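Local coordinates for protein maleylacetoacetate isomerase (PDB 4IGJ) that probably isomerises maleylacetoacetate with glutathione as cofactor and may also act as a glutathione transferase, at residues A[41-52]-A[222-233]. Sequence-based numbering, arbitrary orientation.
Sequences LGLALKGLAYEY and PFQAAHPDRQPD
Leu41 reaches across with its CD2 branch, which lies over one face of the Phe223 ring, offset toward its rim, in a CH-pi contact 3.8 Å from the ring centroid. Leu41 CD2 also meets Ala226 CB at 3.5 Å. With CG anti to the carbonyl carbon (chi1 -76°), Leu41 brings its branch across to the other helix although its CB does not point there. One turn on, Ala44 sets its CB against CB of Pro222 at 3.8 Å, and Leu45 CD2 bridges Pro222 CB and Phe223 CE2. The short helical segments 41-45 and 222-226 that carry this apolar packing run roughly antiparallel, 140° between their directions, and their axes approach to 8.6 Å. Cys188 of helix 185-199 touches both leucines.

A second CH-pi contact joins strand 51-52 to the chain beyond the helix: Pro232 CD stands 3.6 Å above the centre of the Tyr52 ring. The Gln231 side chain runs at about a right angle to that of Tyr52, with amide and ring planes 36° apart and Gln231 OE1 3.2 Å from Tyr52 CE1.

The polar contact is Tyr52 OH to Asp233 OD1, 2.6 Å long but weak as a hydrogen bond; the other carboxylate oxygen, OD2, accepts from the backbone N of Trp31. Gln231 NE2 gives its two hydrogens to Ala225 O and, almost straight, to His227 O, which fixes the rotation of the amide beside Tyr52. A leucine in place of Tyr52 would probably cost Pro232 its aromatic face and leave Asp233 OD1 without its phenolic partner.

Chemically, the contact divides into an apolar helix pair and a tyrosine covered on one face by proline and weakly hydrogen-bonded to a carboxylate, together joining the thioredoxin-like N-terminal domain to the last helix of the helical domain and the tail after it.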
loop_
_atom_site.group_PDB
_atom_site.type_symbol
_atom_site.label_atom_id
_atom_site.label_comp_id
_atom_site.label_asym_id
_atom_site.label_seq_id
_atom_site.Cartn_x
_atom_site.Cartn_y
_atom_site.Cartn_z
ATOM N N LEU A 41 -1.565 -1.815 16.599
ATOM C CA LEU A 41 -0.469 -2.753 16.802
ATOM C C LEU A 41 0.887 -2.054 16.852
ATOM O O LEU A 41 1.708 -2.354 17.719
ATOM C CB LEU A 41 -0.487 -3.842 15.729
ATOM C CG LEU A 41 -1.577 -4.885 15.981
ATOM C CD1 LEU A 41 -1.706 -5.773 14.755
ATOM C CD2 LEU A 41 -1.224 -5.705 17.208
ATOM N N GLY A 42 1.116 -1.104 15.949
ATOM C CA GLY A 42 2.366 -0.367 15.964
ATOM C C GLY A 42 2.542 0.378 17.275
ATOM O O GLY A 42 3.629 0.367 17.849
ATOM N N LEU A 43 1.473 1.019 17.745
ATOM C CA LEU A 43 1.513 1.763 19.005
ATOM C C LEU A 43 1.784 0.834 20.190
ATOM O O LEU A 43 2.628 1.128 21.051
ATOM C CB LEU A 43 0.203 2.515 19.199
ATOM C CG LEU A 43 -0.009 3.637 18.187
ATOM C CD1 LEU A 43 -1.484 4.035 18.109
ATOM C CD2 LEU A 43 0.866 4.846 18.513
ATOM N N ALA A 44 1.084 -0.296 20.226
ATOM C CA ALA A 44 1.212 -1.248 21.329
ATOM C C ALA A 44 2.604 -1.875 21.368
ATOM O O ALA A 44 3.202 -2.011 22.442
ATOM C CB ALA A 44 0.146 -2.327 21.223
ATOM N N LEU A 45 3.128 -2.236 20.199
ATOM C CA LEU A 45 4.447 -2.863 20.116
ATOM C C LEU A 45 5.557 -1.894 20.522
ATOM O O LEU A 45 6.607 -2.324 21.010
ATOM C CB LEU A 45 4.694 -3.419 18.709
ATOM C CG LEU A 45 3.889 -4.684 18.384
ATOM C CD1 LEU A 45 3.861 -4.976 16.872
ATOM C CD2 LEU A 45 4.386 -5.900 19.167
ATOM N N LYS A 46 5.324 -0.595 20.337
ATOM C CA LYS A 46 6.307 0.412 20.727
ATOM C C LYS A 46 6.076 0.954 22.133
ATOM O O LYS A 46 6.817 1.821 22.599
ATOM C CB LYS A 46 6.353 1.539 19.693
ATOM C CG LYS A 46 7.060 1.078 18.418
ATOM C CD LYS A 46 7.282 2.173 17.406
ATOM C CE LYS A 46 7.953 1.594 16.155
ATOM N NZ LYS A 46 9.401 1.229 16.308
ATOM N N GLY A 47 5.046 0.444 22.799
ATOM C CA GLY A 47 4.770 0.824 24.176
ATOM C C GLY A 47 4.309 2.256 24.330
ATOM O O GLY A 47 4.559 2.891 25.360
ATOM N N LEU A 48 3.618 2.762 23.311
ATOM C CA LEU A 48 3.210 4.159 23.271
ATOM C C LEU A 48 1.771 4.340 23.724
ATOM O O LEU A 48 0.845 3.746 23.158
ATOM C CB LEU A 48 3.385 4.717 21.853
ATOM C CG LEU A 48 4.799 4.649 21.281
ATOM C CD1 LEU A 48 4.801 5.034 19.810
ATOM C CD2 LEU A 48 5.753 5.546 22.067
ATOM N N ALA A 49 1.574 5.168 24.743
ATOM C CA ALA A 49 0.228 5.447 25.204
ATOM C C ALA A 49 -0.452 6.395 24.231
ATOM O O ALA A 49 0.200 7.240 23.608
ATOM C CB ALA A 49 0.259 6.052 26.601
ATOM N N TYR A 50 -1.765 6.255 24.103
ATOM C CA TYR A 50 -2.529 7.130 23.232
ATOM C C TYR A 50 -3.986 7.211 23.669
ATOM O O TYR A 50 -4.504 6.281 24.294
ATOM C CB TYR A 50 -2.427 6.667 21.773
ATOM C CG TYR A 50 -3.055 5.318 21.483
ATOM C CD1 TYR A 50 -4.351 5.224 21.001
ATOM C CD2 TYR A 50 -2.345 4.144 21.681
ATOM C CE1 TYR A 50 -4.916 3.990 20.729
ATOM C CE2 TYR A 50 -2.896 2.911 21.415
ATOM C CZ TYR A 50 -4.181 2.842 20.935
ATOM O OH TYR A 50 -4.719 1.610 20.664
ATOM N N GLU A 51 -4.630 8.328 23.344
ATOM C CA GLU A 51 -6.073 8.477 23.554
ATOM C C GLU A 51 -6.847 7.836 22.415
ATOM O O GLU A 51 -6.506 8.013 21.245
ATOM C CB GLU A 51 -6.460 9.948 23.630
ATOM C CG GLU A 51 -5.762 10.720 24.720
ATOM C CD GLU A 51 -6.230 12.158 24.778
ATOM O OE1 GLU A 51 -6.011 12.811 25.820
ATOM O OE2 GLU A 51 -6.819 12.632 23.779
ATOM N N TYR A 52 -7.897 7.100 22.755
ATOM C CA TYR A 52 -8.727 6.457 21.749
ATOM C C TYR A 52 -9.909 7.360 21.436
ATOM O O TYR A 52 -10.702 7.678 22.329
ATOM C CB TYR A 52 -9.223 5.105 22.261
ATOM C CG TYR A 52 -9.853 4.218 21.203
ATOM C CD1 TYR A 52 -9.126 3.198 20.613
ATOM C CD2 TYR A 52 -11.174 4.378 20.821
ATOM C CE1 TYR A 52 -9.689 2.373 19.654
ATOM C CE2 TYR A 52 -11.750 3.564 19.854
ATOM C CZ TYR A 52 -11.003 2.559 19.278
ATOM O OH TYR A 52 -11.560 1.734 18.324
ATOM N N PRO A 222 0.871 -7.051 23.526
ATOM C CA PRO A 222 0.527 -5.942 22.627
ATOM C C PRO A 222 -0.512 -6.320 21.564
ATOM O O PRO A 222 -1.339 -5.477 21.216
ATOM C CB PRO A 222 1.860 -5.602 21.956
ATOM C CG PRO A 222 2.896 -6.088 22.890
ATOM C CD PRO A 222 2.323 -7.312 23.540
ATOM N N PHE A 223 -0.468 -7.551 21.059
ATOM C CA PHE A 223 -1.495 -7.996 20.119
ATOM C C PHE A 223 -2.855 -8.130 20.795
ATOM O O PHE A 223 -3.878 -7.719 20.236
ATOM C CB PHE A 223 -1.079 -9.298 19.424
ATOM C CG PHE A 223 -0.072 -9.099 18.318
ATOM C CD1 PHE A 223 -0.487 -9.029 16.999
ATOM C CD2 PHE A 223 1.281 -8.965 18.599
ATOM C CE1 PHE A 223 0.427 -8.829 15.969
ATOM C CE2 PHE A 223 2.202 -8.766 17.579
ATOM C CZ PHE A 223 1.772 -8.696 16.262
ATOM N N GLN A 224 -2.871 -8.702 21.995
ATOM C CA GLN A 224 -4.119 -8.797 22.748
ATOM C C GLN A 224 -4.737 -7.417 22.997
ATOM O O GLN A 224 -5.947 -7.236 22.843
ATOM C CB GLN A 224 -3.909 -9.590 24.047
ATOM C CG GLN A 224 -3.614 -11.067 23.787
ATOM C CD GLN A 224 -3.248 -11.845 25.036
ATOM O OE1 GLN A 224 -3.700 -11.532 26.137
ATOM N NE2 GLN A 224 -2.426 -12.876 24.867
ATOM N N ALA A 225 -3.903 -6.432 23.322
ATOM C CA ALA A 225 -4.369 -5.078 23.579
ATOM C C ALA A 225 -4.996 -4.409 22.354
ATOM O O ALA A 225 -5.895 -3.579 22.486
ATOM C CB ALA A 225 -3.232 -4.217 24.135
ATOM N N ALA A 226 -4.509 -4.754 21.162
ATOM C CA ALA A 226 -4.910 -4.042 19.949
ATOM C C ALA A 226 -6.098 -4.682 19.221
ATOM O O ALA A 226 -6.645 -4.101 18.281
ATOM C CB ALA A 226 -3.712 -3.923 18.998
ATOM N N HIS A 227 -6.469 -5.882 19.654
ATOM C CA HIS A 227 -7.558 -6.640 19.050
ATOM C C HIS A 227 -8.879 -5.877 19.116
ATOM O O HIS A 227 -9.155 -5.189 20.099
ATOM C CB HIS A 227 -7.703 -7.969 19.777
ATOM C CG HIS A 227 -8.557 -8.960 19.057
ATOM N ND1 HIS A 227 -9.934 -8.930 19.105
ATOM C CD2 HIS A 227 -8.222 -10.015 18.278
ATOM C CE1 HIS A 227 -10.413 -9.928 18.380
ATOM N NE2 HIS A 227 -9.397 -10.596 17.864
ATOM N N PRO A 228 -9.709 -6.003 18.074
ATOM C CA PRO A 228 -11.010 -5.322 18.063
ATOM C C PRO A 228 -11.811 -5.536 19.339
ATOM O O PRO A 228 -12.435 -4.585 19.810
ATOM C CB PRO A 228 -11.728 -5.971 16.875
ATOM C CG PRO A 228 -10.596 -6.276 15.919
ATOM C CD PRO A 228 -9.431 -6.683 16.794
ATOM N N ASP A 229 -11.780 -6.740 19.902
ATOM C CA ASP A 229 -12.651 -7.038 21.037
ATOM C C ASP A 229 -12.300 -6.246 22.290
ATOM O O ASP A 229 -13.122 -6.126 23.202
ATOM C CB ASP A 229 -12.616 -8.529 21.361
ATOM C CG ASP A 229 -13.240 -9.374 20.283
ATOM O OD1 ASP A 229 -13.911 -8.816 19.394
ATOM O OD2 ASP A 229 -13.040 -10.607 20.324
ATOM N N ARG A 230 -11.080 -5.728 22.358
ATOM C CA ARG A 230 -10.649 -4.983 23.538
ATOM C C ARG A 230 -10.778 -3.473 23.374
ATOM O O ARG A 230 -10.395 -2.717 24.262
ATOM C CB ARG A 230 -9.201 -5.325 23.887
ATOM C CG ARG A 230 -8.970 -6.795 24.143
ATOM C CD ARG A 230 -9.592 -7.278 25.445
ATOM N NE ARG A 230 -8.873 -6.818 26.633
ATOM C CZ ARG A 230 -7.661 -7.237 26.999
ATOM N NH1 ARG A 230 -6.995 -8.115 26.259
ATOM N NH2 ARG A 230 -7.105 -6.761 28.104
ATOM N N GLN A 231 -11.319 -3.014 22.249
ATOM C CA GLN A 231 -11.376 -1.575 22.004
ATOM C C GLN A 231 -12.579 -0.955 22.710
ATOM O O GLN A 231 -13.588 -1.632 22.911
ATOM C CB GLN A 231 -11.417 -1.279 20.500
ATOM C CG GLN A 231 -10.200 -1.809 19.736
ATOM C CD GLN A 231 -8.909 -1.570 20.484
ATOM O OE1 GLN A 231 -8.546 -0.433 20.777
ATOM N NE2 GLN A 231 -8.211 -2.647 20.807
ATOM N N PRO A 232 -12.480 0.332 23.088
ATOM C CA PRO A 232 -13.578 0.986 23.820
ATOM C C PRO A 232 -14.932 0.923 23.119
ATOM O O PRO A 232 -15.957 0.846 23.810
ATOM C CB PRO A 232 -13.111 2.442 23.929
ATOM C CG PRO A 232 -11.627 2.361 23.920
ATOM C CD PRO A 232 -11.284 1.196 23.008
ATOM N N ASP A 233 -14.949 0.948 21.790
ATOM C CA ASP A 233 -16.207 0.978 21.049
ATOM C C ASP A 233 -16.684 -0.400 20.580
ATOM O O ASP A 233 -17.635 -0.488 19.812
ATOM C CB ASP A 233 -16.126 1.954 19.863
ATOM C CG ASP A 233 -15.016 1.597 18.869
ATOM O OD1 ASP A 233 -13.916 1.183 19.300
ATOM O OD2 ASP A 233 -15.234 1.749 17.651
#